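Local coordinates for protein TetR family transcriptional regulator (Rhodococcus erythropolis, PDB 4ZA6) that represses transcription as a TetR-family regulator, probably of the quorum-sensing signal degradation gene qsdA, at residues A[75-80]-A[129-134]; A[156-161]-A[166-171]. All coordinates share one frame; numbering follows the deposited sequence.

Contact 1: A[75-80]-A[129-134]; sequences PEYILD and QSQVDA
Tyr77 and Gln131 meet where the ring of the one is approached by the amide nitrogen of the other: Gln131 NE2 lies 3.6 Å from Tyr77 CD2 and 3.8 Å from Tyr77 CE2, so the approach is to one side of the ring rather than to its centre. The amide comes in obliquely, its plane 32° from that of the ring, and the two side chains cross at about a right angle. No hydrogen bond joins the segments; the contact is van der Waals. A second, apolar touch lies on the aliphatic part of the glutamine, where Gln131 CG is 4.1 Å from Ile78 CD1 as the two side chains run past each other in opposite directions. The two neighbours on helix 74-90 thus take different parts of one side chain, Ile78 its aliphatic stem and Tyr77 its amide.

The bend of the glutamine at chi2 (-55°) turns its amide back from a straight extension. Its OE1 accepts a hydrogen bond from the backbone N of Gly74, which restrains the buried amide and supports the placement of NE2 by the ring. With chi1 at 169°, the tyrosine ring is carried toward helix 115-133, presenting its CD2-CE2 side to NE2, and the phenol OH is hydrogen-bonded to Met67 O, which fixes the far end of the ring. Ile78 also packs on Ile127, Leu128 and Leu181, bringing helix 170-181 into the same cluster. With only 128 Å² buried, this is a sparse helix-helix contact within the all-helical C-terminal domain of a TetR-family regulator, joining the start of helix 74-90 to the end of helix 115-133.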
ATOM      1  N   PRO A  75      20.589   3.296   0.344  1.00 30.86           N
ATOM      2  CA  PRO A  75      19.767   2.877   1.494  1.00 29.99           C
ATOM      3  C   PRO A  75      19.158   4.024   2.296  1.00 33.61           C
ATOM      4  O   PRO A  75      18.084   3.853   2.831  1.00 32.87           O
ATOM      5  CB  PRO A  75      20.728   2.046   2.339  1.00 31.57           C
ATOM      6  CG  PRO A  75      21.830   1.637   1.391  1.00 36.16           C
ATOM      7  CD  PRO A  75      21.977   2.805   0.478  1.00 32.62           C
ATOM      8  N   GLU A  76      19.803   5.187   2.339  1.00 30.56           N
ATOM      9  CA  GLU A  76      19.251   6.333   3.068  1.00 31.78           C
ATOM     10  C   GLU A  76      17.992   6.892   2.380  1.00 34.37           C
ATOM     11  O   GLU A  76      17.045   7.291   3.068  1.00 32.89           O
ATOM     12  CB  GLU A  76      20.319   7.416   3.351  1.00 34.71           C
ATOM     13  CG  GLU A  76      21.433   7.538   2.334  1.00 47.12           C
ATOM     14  CD  GLU A  76      22.708   6.753   2.561  1.00 58.44           C
ATOM     15  OE1 GLU A  76      23.569   7.218   3.341  1.00 72.80           O
ATOM     16  OE2 GLU A  76      22.870   5.699   1.908  1.00 33.47           O
ATOM     17  N   TYR A  77      17.960   6.850   1.028  1.00 30.14           N
ATOM     18  CA  TYR A  77      16.805   7.291   0.222  1.00 29.29           C
ATOM     19  C   TYR A  77      15.673   6.300   0.388  1.00 30.94           C
ATOM     20  O   TYR A  77      14.527   6.723   0.554  1.00 28.79           O
ATOM     21  CB  TYR A  77      17.190   7.448  -1.264  1.00 30.40           C
ATOM     22  CG  TYR A  77      16.029   7.652  -2.217  1.00 29.87           C
ATOM     23  CD1 TYR A  77      15.495   8.917  -2.436  1.00 31.78           C
ATOM     24  CD2 TYR A  77      15.489   6.582  -2.924  1.00 28.44           C
ATOM     25  CE1 TYR A  77      14.437   9.109  -3.322  1.00 32.72           C
ATOM     26  CE2 TYR A  77      14.434   6.764  -3.817  1.00 27.73           C
ATOM     27  CZ  TYR A  77      13.905   8.028  -4.004  1.00 35.54           C
ATOM     28  OH  TYR A  77      12.865   8.215  -4.880  1.00 34.50           O
ATOM     29  N   ILE A  78      15.979   4.980   0.319  1.00 27.32           N
ATOM     30  CA  ILE A  78      14.983   3.918   0.458  1.00 26.91           C
ATOM     31  C   ILE A  78      14.354   4.012   1.837  1.00 28.92           C
ATOM     32  O   ILE A  78      13.136   3.946   1.956  1.00 26.15           O
ATOM     33  CB  ILE A  78      15.597   2.520   0.178  1.00 30.62           C
ATOM     34  CG1 ILE A  78      16.082   2.410  -1.295  1.00 30.94           C
ATOM     35  CG2 ILE A  78      14.593   1.408   0.516  1.00 29.93           C
ATOM     36  CD1 ILE A  78      17.264   1.438  -1.513  1.00 35.60           C
ATOM     37  N   LEU A  79      15.188   4.246   2.876  1.00 26.80           N
ATOM     38  CA  LEU A  79      14.696   4.418   4.231  1.00 26.50           C
ATOM     39  C   LEU A  79      13.777   5.627   4.335  1.00 27.39           C
ATOM     40  O   LEU A  79      12.719   5.534   4.956  1.00 26.27           O
ATOM     41  CB  LEU A  79      15.835   4.480   5.259  1.00 25.94           C
ATOM     42  CG  LEU A  79      16.448   3.131   5.653  1.00 29.60           C
ATOM     43  CD1 LEU A  79      17.726   3.346   6.501  1.00 32.00           C
ATOM     44  CD2 LEU A  79      15.495   2.305   6.494  1.00 31.77           C
ATOM     45  N   ASP A  80      14.139   6.722   3.688  1.00 23.56           N
ATOM     46  CA  ASP A  80      13.312   7.923   3.692  1.00 23.15           C
ATOM     47  C   ASP A  80      11.953   7.703   3.010  1.00 27.94           C
ATOM     48  O   ASP A  80      10.933   8.150   3.534  1.00 28.91           O
ATOM     49  CB  ASP A  80      14.055   9.092   3.045  1.00 24.64           C
ATOM     50  CG  ASP A  80      13.414  10.438   3.302  1.00 33.55           C
ATOM     51  OD1 ASP A  80      12.673  10.568   4.306  1.00 34.93           O
ATOM     52  OD2 ASP A  80      13.716  11.372   2.569  1.00 39.77           O
ATOM     53  N   GLN A 129      15.780  -1.192  -8.150  1.00 31.51           N
ATOM     54  CA  GLN A 129      16.441  -1.270  -9.451  1.00 31.07           C
ATOM     55  C   GLN A 129      17.037   0.071  -9.842  1.00 34.73           C
ATOM     56  O   GLN A 129      18.161   0.091 -10.325  1.00 34.70           O
ATOM     57  CB  GLN A 129      15.484  -1.792 -10.535  1.00 32.60           C
ATOM     58  CG  GLN A 129      16.147  -2.022 -11.905  1.00 44.92           C
ATOM     59  CD  GLN A 129      17.183  -3.124 -11.890  1.00 57.81           C
ATOM     60  OE1 GLN A 129      18.391  -2.886 -12.020  1.00 53.24           O
ATOM     61  NE2 GLN A 129      16.734  -4.356 -11.728  1.00 51.43           N
ATOM     62  N   SER A 130      16.315   1.181  -9.620  1.00 32.73           N
ATOM     63  CA  SER A 130      16.830   2.516  -9.956  1.00 33.72           C
ATOM     64  C   SER A 130      18.055   2.850  -9.121  1.00 36.79           C
ATOM     65  O   SER A 130      19.014   3.393  -9.663  1.00 38.29           O
ATOM     66  CB  SER A 130      15.745   3.591  -9.869  1.00 38.31           C
ATOM     67  OG  SER A 130      15.276   3.813  -8.548  1.00 52.23           O
ATOM     68  N   GLN A 131      18.059   2.477  -7.831  1.00 30.90           N
ATOM     69  CA  GLN A 131      19.222   2.696  -6.957  1.00 31.16           C
ATOM     70  C   GLN A 131      20.431   1.863  -7.379  1.00 33.54           C
ATOM     71  O   GLN A 131      21.550   2.343  -7.282  1.00 33.55           O
ATOM     72  CB  GLN A 131      18.866   2.499  -5.465  1.00 32.21           C
ATOM     73  CG  GLN A 131      17.943   3.596  -4.906  1.00 31.17           C
ATOM     74  CD  GLN A 131      18.478   4.997  -5.109  1.00 40.24           C
ATOM     75  OE1 GLN A 131      19.630   5.294  -4.803  1.00 45.34           O
ATOM     76  NE2 GLN A 131      17.665   5.885  -5.641  1.00 32.21           N
ATOM     77  N   VAL A 132      20.204   0.630  -7.879  1.00 31.63           N
ATOM     78  CA  VAL A 132      21.246  -0.276  -8.398  1.00 30.79           C
ATOM     79  C   VAL A 132      21.763   0.309  -9.711  1.00 36.32           C
ATOM     80  O   VAL A 132      22.976   0.372  -9.918  1.00 38.01           O
ATOM     81  CB  VAL A 132      20.740  -1.741  -8.564  1.00 33.33           C
ATOM     82  CG1 VAL A 132      21.690  -2.582  -9.435  1.00 33.72           C
ATOM     83  CG2 VAL A 132      20.540  -2.394  -7.206  1.00 32.04           C
ATOM     84  N   ASP A 133      20.845   0.803 -10.560  1.00 34.06           N
ATOM     85  CA  ASP A 133      21.160   1.427 -11.844  1.00 35.57           C
ATOM     86  C   ASP A 133      21.994   2.702 -11.684  1.00 42.48           C
ATOM     87  O   ASP A 133      22.876   2.974 -12.513  1.00 43.39           O
ATOM     88  CB  ASP A 133      19.875   1.693 -12.647  1.00 37.10           C
ATOM     89  CG  ASP A 133      19.233   0.447 -13.250  1.00 48.18           C
ATOM     90  OD1 ASP A 133      19.899  -0.617 -13.275  1.00 49.84           O
ATOM     91  OD2 ASP A 133      18.075   0.539 -13.699  1.00 51.30           O
ATOM     92  N   ALA A 134      21.755   3.446 -10.587  1.00 38.70           N
ATOM     93  CA  ALA A 134      22.461   4.683 -10.248  1.00 38.58           C
ATOM     94  C   ALA A 134      23.832   4.427  -9.581  1.00 42.46           C
ATOM     95  O   ALA A 134      24.527   5.376  -9.230  1.00 43.19           O
ATOM     96  CB  ALA A 134      21.588   5.517  -9.326  1.00 38.52           C
TER

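Contact 2: A[156-161]-A[166-171]; sequences VHLYAP and EKAEIE
His157 and Glu169 are joined twice, by backbone and by side chain, across the loop that links helix 143-158 to helix 170-181 in the TetR-type C-terminal domain. His157 ND1 donates to Glu169 OE2 at 2.6 Å, with an N-H...O angle of 155°; the oxygen sits at the ring edge, only 11° out of the imidazole plane. Glu169 reaches it with its chain extended beyond CG (chi2 165°). This is a His-carboxylate hydrogen bond, and the carboxylate probably favours a positive charge on the ring. Arg165 makes a weak, long ion pair with the same OE2.

Glu169, at the N-cap position of helix 170-181, also gives its backbone N to His157 O at 2.8 Å. That carbonyl accepts from Ala160 N as well, the two donors arriving from opposite faces of its plane.

Ala160 CB packs against the end of the glutamate chain, 3.7 Å from the carboxylate carbon Glu169 CD. Leu158 CD1 only just reaches Ala168 CB and Ile170 CG1, at 4.5 Å each. Helix 74-90 flanks this side through Val89 and Glu90. Farther along, the proline ring abuts the backbone before Ala168, with Pro161 CG 3.5 Å from Lys167 C.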
ATOM      1  N   VAL A 156       3.153  -5.845   8.676  1.00 26.30           N
ATOM      2  CA  VAL A 156       2.612  -6.281   9.979  1.00 26.94           C
ATOM      3  C   VAL A 156       2.936  -5.284  11.095  1.00 29.92           C
ATOM      4  O   VAL A 156       2.228  -5.238  12.101  1.00 31.57           O
ATOM      5  CB  VAL A 156       2.945  -7.758  10.366  1.00 31.39           C
ATOM      6  CG1 VAL A 156       2.182  -8.738   9.468  1.00 30.65           C
ATOM      7  CG2 VAL A 156       4.448  -8.023  10.306  1.00 31.37           C
ATOM      8  N   HIS A 157       4.027  -4.496  10.918  1.00 25.46           N
ATOM      9  CA  HIS A 157       4.445  -3.485  11.891  1.00 23.96           C
ATOM     10  C   HIS A 157       3.662  -2.223  11.665  1.00 27.68           C
ATOM     11  O   HIS A 157       3.174  -1.631  12.637  1.00 28.45           O
ATOM     12  CB  HIS A 157       5.962  -3.238  11.843  1.00 24.05           C
ATOM     13  CG  HIS A 157       6.743  -4.387  12.384  1.00 27.07           C
ATOM     14  ND1 HIS A 157       6.759  -4.670  13.728  1.00 29.29           N
ATOM     15  CD2 HIS A 157       7.459  -5.327  11.733  1.00 27.27           C
ATOM     16  CE1 HIS A 157       7.503  -5.751  13.860  1.00 27.84           C
ATOM     17  NE2 HIS A 157       7.963  -6.169  12.694  1.00 26.97           N
ATOM     18  N   LEU A 158       3.520  -1.799  10.391  1.00 23.39           N
ATOM     19  CA  LEU A 158       2.708  -0.618  10.087  1.00 22.65           C
ATOM     20  C   LEU A 158       1.301  -0.768  10.655  1.00 28.42           C
ATOM     21  O   LEU A 158       0.768   0.169  11.257  1.00 28.41           O
ATOM     22  CB  LEU A 158       2.666  -0.377   8.576  1.00 21.71           C
ATOM     23  CG  LEU A 158       1.786   0.765   8.072  1.00 26.28           C
ATOM     24  CD1 LEU A 158       2.092   2.098   8.789  1.00 26.11           C
ATOM     25  CD2 LEU A 158       1.891   0.894   6.567  1.00 27.58           C
ATOM     26  N   TYR A 159       0.708  -1.953  10.486  1.00 27.25           N
ATOM     27  CA  TYR A 159      -0.655  -2.229  10.921  1.00 27.33           C
ATOM     28  C   TYR A 159      -0.753  -2.981  12.240  1.00 32.65           C
ATOM     29  O   TYR A 159      -1.798  -3.578  12.490  1.00 32.75           O
ATOM     30  CB  TYR A 159      -1.427  -2.964   9.793  1.00 27.79           C
ATOM     31  CG  TYR A 159      -1.397  -2.238   8.468  1.00 28.42           C
ATOM     32  CD1 TYR A 159      -2.017  -1.002   8.314  1.00 30.99           C
ATOM     33  CD2 TYR A 159      -0.732  -2.776   7.370  1.00 27.33           C
ATOM     34  CE1 TYR A 159      -1.949  -0.305   7.113  1.00 31.74           C
ATOM     35  CE2 TYR A 159      -0.651  -2.083   6.163  1.00 26.88           C
ATOM     36  CZ  TYR A 159      -1.281  -0.860   6.034  1.00 33.90           C
ATOM     37  OH  TYR A 159      -1.216  -0.176   4.849  1.00 33.95           O
ATOM     38  N   ALA A 160       0.302  -2.917  13.099  1.00 29.12           N
ATOM     39  CA  ALA A 160       0.370  -3.570  14.417  1.00 29.08           C
ATOM     40  C   ALA A 160      -0.867  -3.337  15.318  1.00 34.33           C
ATOM     41  O   ALA A 160      -1.277  -4.309  15.950  1.00 32.52           O
ATOM     42  CB  ALA A 160       1.646  -3.191  15.143  1.00 29.70           C
ATOM     43  N   PRO A 161      -1.543  -2.142  15.348  1.00 32.66           N
ATOM     44  CA  PRO A 161      -2.753  -2.014  16.179  1.00 32.75           C
ATOM     45  C   PRO A 161      -3.908  -2.934  15.785  1.00 36.33           C
ATOM     46  O   PRO A 161      -4.677  -3.325  16.658  1.00 38.05           O
ATOM     47  CB  PRO A 161      -3.124  -0.542  16.062  1.00 35.03           C
ATOM     48  CG  PRO A 161      -1.894   0.137  15.579  1.00 38.82           C
ATOM     49  CD  PRO A 161      -1.243  -0.854  14.684  1.00 34.20           C
ATOM     50  N   GLU A 166      -0.207  -1.859  20.470  1.00 43.94           N
ATOM     51  CA  GLU A 166      -0.573  -0.509  20.888  1.00 45.80           C
ATOM     52  C   GLU A 166      -0.551   0.545  19.793  1.00 47.81           C
ATOM     53  O   GLU A 166      -1.433   1.397  19.768  1.00 48.94           O
ATOM     54  CB  GLU A 166       0.274  -0.073  22.101  1.00 48.50           C
ATOM     55  CG  GLU A 166      -0.119  -0.786  23.391  1.00 64.51           C
ATOM     56  CD  GLU A 166       0.688  -0.424  24.623  1.00 92.84           C
ATOM     57  OE1 GLU A 166       1.898  -0.750  24.666  1.00 87.82           O
ATOM     58  OE2 GLU A 166       0.096   0.147  25.568  1.00 89.32           O
ATOM     59  N   LYS A 167       0.454   0.502  18.901  1.00 41.06           N
ATOM     60  CA  LYS A 167       0.652   1.522  17.866  1.00 39.10           C
ATOM     61  C   LYS A 167       1.350   0.985  16.628  1.00 39.36           C
ATOM     62  O   LYS A 167       1.870  -0.129  16.665  1.00 36.91           O
ATOM     63  CB  LYS A 167       1.481   2.691  18.444  1.00 42.28           C
ATOM     64  CG  LYS A 167       2.896   2.304  18.876  1.00 49.38           C
ATOM     65  CD  LYS A 167       3.881   3.450  18.676  1.00 59.26           C
ATOM     66  CE  LYS A 167       5.293   3.084  19.085  1.00 71.06           C
ATOM     67  NZ  LYS A 167       5.949   2.175  18.103  1.00 79.77           N
ATOM     68  N   ALA A 168       1.363   1.792  15.527  1.00 34.47           N
ATOM     69  CA  ALA A 168       2.047   1.457  14.282  1.00 33.06           C
ATOM     70  C   ALA A 168       3.521   1.419  14.653  1.00 37.42           C
ATOM     71  O   ALA A 168       4.013   2.375  15.259  1.00 38.20           O
ATOM     72  CB  ALA A 168       1.801   2.537  13.235  1.00 33.67           C
ATOM     73  N   GLU A 169       4.199   0.300  14.374  1.00 30.94           N
ATOM     74  CA  GLU A 169       5.613   0.133  14.731  1.00 30.18           C
ATOM     75  C   GLU A 169       6.538   0.550  13.582  1.00 34.39           C
ATOM     76  O   GLU A 169       7.233  -0.286  12.995  1.00 34.97           O
ATOM     77  CB  GLU A 169       5.877  -1.299  15.198  1.00 30.40           C
ATOM     78  CG  GLU A 169       5.021  -1.680  16.395  1.00 33.11           C
ATOM     79  CD  GLU A 169       4.955  -3.159  16.713  1.00 43.32           C
ATOM     80  OE1 GLU A 169       4.375  -3.503  17.764  1.00 37.82           O
ATOM     81  OE2 GLU A 169       5.366  -3.983  15.866  1.00 29.18           O
ATOM     82  N   ILE A 170       6.535   1.853  13.263  1.00 29.94           N
ATOM     83  CA  ILE A 170       7.312   2.410  12.145  1.00 28.56           C
ATOM     84  C   ILE A 170       8.827   2.243  12.282  1.00 30.04           C
ATOM     85  O   ILE A 170       9.466   1.780  11.337  1.00 27.66           O
ATOM     86  CB  ILE A 170       6.830   3.835  11.730  1.00 31.13           C
ATOM     87  CG1 ILE A 170       5.324   3.796  11.360  1.00 30.69           C
ATOM     88  CG2 ILE A 170       7.683   4.425  10.567  1.00 30.05           C
ATOM     89  CD1 ILE A 170       4.633   5.128  11.229  1.00 38.72           C
ATOM     90  N   GLU A 171       9.391   2.573  13.464  1.00 28.20           N
ATOM     91  CA  GLU A 171      10.828   2.442  13.710  1.00 27.47           C
ATOM     92  C   GLU A 171      11.322   1.032  13.603  1.00 29.47           C
ATOM     93  O   GLU A 171      12.401   0.812  13.071  1.00 27.08           O
ATOM     94  CB  GLU A 171      11.263   3.090  15.040  1.00 29.60           C
ATOM     95  CG  GLU A 171      11.200   4.611  14.990  1.00 34.33           C
ATOM     96  CD  GLU A 171      12.007   5.328  13.915  1.00 36.51           C
ATOM     97  OE1 GLU A 171      11.557   6.410  13.484  1.00 32.37           O
ATOM     98  OE2 GLU A 171      13.075   4.826  13.499  1.00 29.15           O
TER

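Contact 1 closes before contact 2 opens, so the two follow in series along the chain. Their centres are 24 Å apart and their nearest atoms about 7 Å, without touching. Contact 1 joins helices 74-90 and 115-133 across 48 residues between its segments, whereas contact 2 closes the eleven-residue connection, 159-169, between helices 143-158 and 170-181. Two helices bridge the sites: helix 74-90 starts at contact 1 and reaches contact 2 with Val89 and Glu90, while helix 170-181 starts at contact 2 and meets Ile78 of contact 1 through Leu181. Both contacts therefore belong to one helical C-terminal domain, which in TetR-family proteins usually carries the ligand pocket and dimer interface.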